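Side-chain contact in ferredoxin, 2Fe-2S (Aquifex aeolicus, PDB 1M2D), which carries a single [2Fe-2S] cluster on a thioredoxin-like fold and transfers electrons as a homodimeric ferredoxin: residues A[82-87]-A[94-99]. The protein carries 1 engineered substitution. Residues are numbered along the deposited sequence; the frame is centred on the assembly and turned at random.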
# COMPACT_ATOMS: atom_id res chain seq x y z
N VAL A 82 -14.04 -11.70 -2.10
CA VAL A 82 -13.77 -10.43 -2.78
C VAL A 82 -15.08 -9.81 -3.27
O VAL A 82 -15.27 -8.60 -3.15
CB VAL A 82 -12.75 -10.64 -3.89
CG1 VAL A 82 -12.67 -9.40 -4.78
CG2 VAL A 82 -11.39 -10.96 -3.25
N ASP A 83 -16.02 -10.61 -3.78
CA ASP A 83 -17.25 -10.00 -4.23
C ASP A 83 -17.99 -9.26 -3.12
O ASP A 83 -18.49 -8.18 -3.34
CB ASP A 83 -18.21 -11.05 -4.77
CG ASP A 83 -17.83 -11.55 -6.12
OD1 ASP A 83 -17.02 -10.93 -6.82
OD2 ASP A 83 -18.47 -12.61 -6.26
N GLU A 84 -18.04 -9.86 -1.93
CA GLU A 84 -18.76 -9.19 -0.83
C GLU A 84 -18.06 -7.92 -0.48
O GLU A 84 -18.69 -6.88 -0.20
CB GLU A 84 -18.90 -10.13 0.37
CG GLU A 84 -19.81 -9.56 1.42
CD GLU A 84 -20.00 -10.38 2.68
OE1 GLU A 84 -19.50 -11.51 2.75
OE2 GLU A 84 -20.70 -9.91 3.61
N ILE A 85 -16.71 -7.92 -0.41
CA ILE A 85 -16.02 -6.67 -0.08
C ILE A 85 -16.29 -5.62 -1.16
O ILE A 85 -16.53 -4.46 -0.82
CB ILE A 85 -14.51 -6.95 0.10
CG1 ILE A 85 -14.22 -7.85 1.30
CG2 ILE A 85 -13.75 -5.62 0.17
CD1 ILE A 85 -12.80 -8.37 1.40
N VAL A 86 -16.23 -5.99 -2.43
CA VAL A 86 -16.51 -5.05 -3.50
C VAL A 86 -17.92 -4.48 -3.37
O VAL A 86 -18.13 -3.27 -3.44
CB VAL A 86 -16.30 -5.77 -4.85
CG1 VAL A 86 -16.88 -4.96 -5.99
CG2 VAL A 86 -14.82 -6.08 -5.03
N GLU A 87 -18.91 -5.35 -3.24
CA GLU A 87 -20.30 -4.91 -3.21
C GLU A 87 -20.61 -4.09 -2.00
O GLU A 87 -21.14 -2.94 -2.07
CB GLU A 87 -21.20 -6.16 -3.27
CG GLU A 87 -21.05 -7.01 -4.51
CD GLU A 87 -21.29 -6.32 -5.82
OE1 GLU A 87 -22.39 -5.73 -5.98
OE2 GLU A 87 -20.46 -6.24 -6.74
N GLU A 94 -19.98 0.02 3.41
CA GLU A 94 -20.12 -0.73 4.66
C GLU A 94 -19.03 -1.81 4.72
O GLU A 94 -19.10 -2.76 3.97
CB GLU A 94 -21.48 -1.38 4.87
CG GLU A 94 -22.69 -0.50 5.01
CD GLU A 94 -24.01 -1.25 5.01
OE1 GLU A 94 -24.37 -1.92 4.00
OE2 GLU A 94 -24.81 -1.23 5.96
N PRO A 95 -18.05 -1.70 5.64
CA PRO A 95 -17.06 -2.79 5.76
C PRO A 95 -17.74 -4.12 6.04
O PRO A 95 -18.79 -4.21 6.69
CB PRO A 95 -16.22 -2.31 6.94
CG PRO A 95 -16.31 -0.82 6.88
CD PRO A 95 -17.74 -0.59 6.52
N VAL A 96 -17.19 -5.22 5.65
CA VAL A 96 -17.53 -6.58 5.79
C VAL A 96 -17.04 -6.98 7.18
O VAL A 96 -15.89 -7.39 7.38
CB VAL A 96 -17.01 -7.48 4.69
CG1 VAL A 96 -17.44 -8.92 4.99
CG2 VAL A 96 -17.55 -7.00 3.34
N GLU A 97 -17.93 -6.81 8.16
CA GLU A 97 -17.57 -6.92 9.56
C GLU A 97 -16.87 -8.19 9.91
O GLU A 97 -15.90 -8.18 10.70
CB GLU A 97 -18.85 -6.81 10.43
CG GLU A 97 -18.59 -6.68 11.88
CD GLU A 97 -19.85 -6.40 12.69
OE1 GLU A 97 -19.61 -6.30 13.91
OE2 GLU A 97 -20.91 -6.25 12.20
N ARG A 98 -17.31 -9.33 9.35
CA ARG A 98 -16.78 -10.62 9.76
C ARG A 98 -15.29 -10.78 9.44
O ARG A 98 -14.66 -11.65 10.03
CB ARG A 98 -17.57 -11.73 9.14
CG ARG A 98 -17.46 -11.83 7.67
CD ARG A 98 -18.35 -12.98 7.12
NE ARG A 98 -18.32 -12.90 5.67
CZ ARG A 98 -17.39 -13.47 4.91
NH1 ARG A 98 -16.43 -14.25 5.40
NH2 ARG A 98 -17.43 -13.27 3.60
N LEU A 99 -14.75 -10.02 8.51
CA LEU A 99 -13.34 -10.13 8.12
C LEU A 99 -12.47 -9.07 8.70
O LEU A 99 -11.25 -9.04 8.50
CB LEU A 99 -13.23 -10.14 6.59
CG LEU A 99 -13.86 -11.37 5.93
CD1 LEU A 99 -13.77 -11.19 4.41
CD2 LEU A 99 -13.24 -12.66 6.34
O HOH W 1 -20.59 -11.12 5.92
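Val96 drives its two methyls against Glu84 and Ile85 of helix 82-91, in the loop that leads from that helix to strand 100-102 of the thioredoxin-like domain, away from the cluster. Its CG2 packs 3.8 Å from Ile85 CA and also meets Ile85 CG1, the two side chains crossing at about a right angle. CG1 lies over the flat face of the Glu84 carboxylate, 3.7 Å from Glu84 CD. A compact beta-branched residue suits this close approach, and Tyr74 OH takes up the Val96 N-H. Glu84, with CG anti to the backbone N (chi1 -171°), is long enough to carry its carboxylate past Val96 to Arg98, itself extended from CG to NE. Arg98 NH2 reaches Glu84 OE1 at 2.8 Å, nearly straight at 170° and within the guanidinium plane, while NE adds a weak bond to the same oxygen. One water bridges Arg98 NE and Glu84 OE2; Asp81, just before the helix, is the stronger salt-bridge partner of NH2. A glutamine in place of Glu84, having no charge, would probably weaken the hold on Arg98 NH2 and leave Asp81 as its main acidic partner. Leu99, long and branched, sets CD1 4.2 Å from Ile85 CD1 and CG over one guanidinium face, offset toward the rim; both residues also touch Tyr74 of strand 72-74. Buried Val96, Ile85 and Leu99 thus join loop to helix beside the more exposed Glu84-Arg98 pair, whose guanidinium probably favours ionised Glu84 and Asp81.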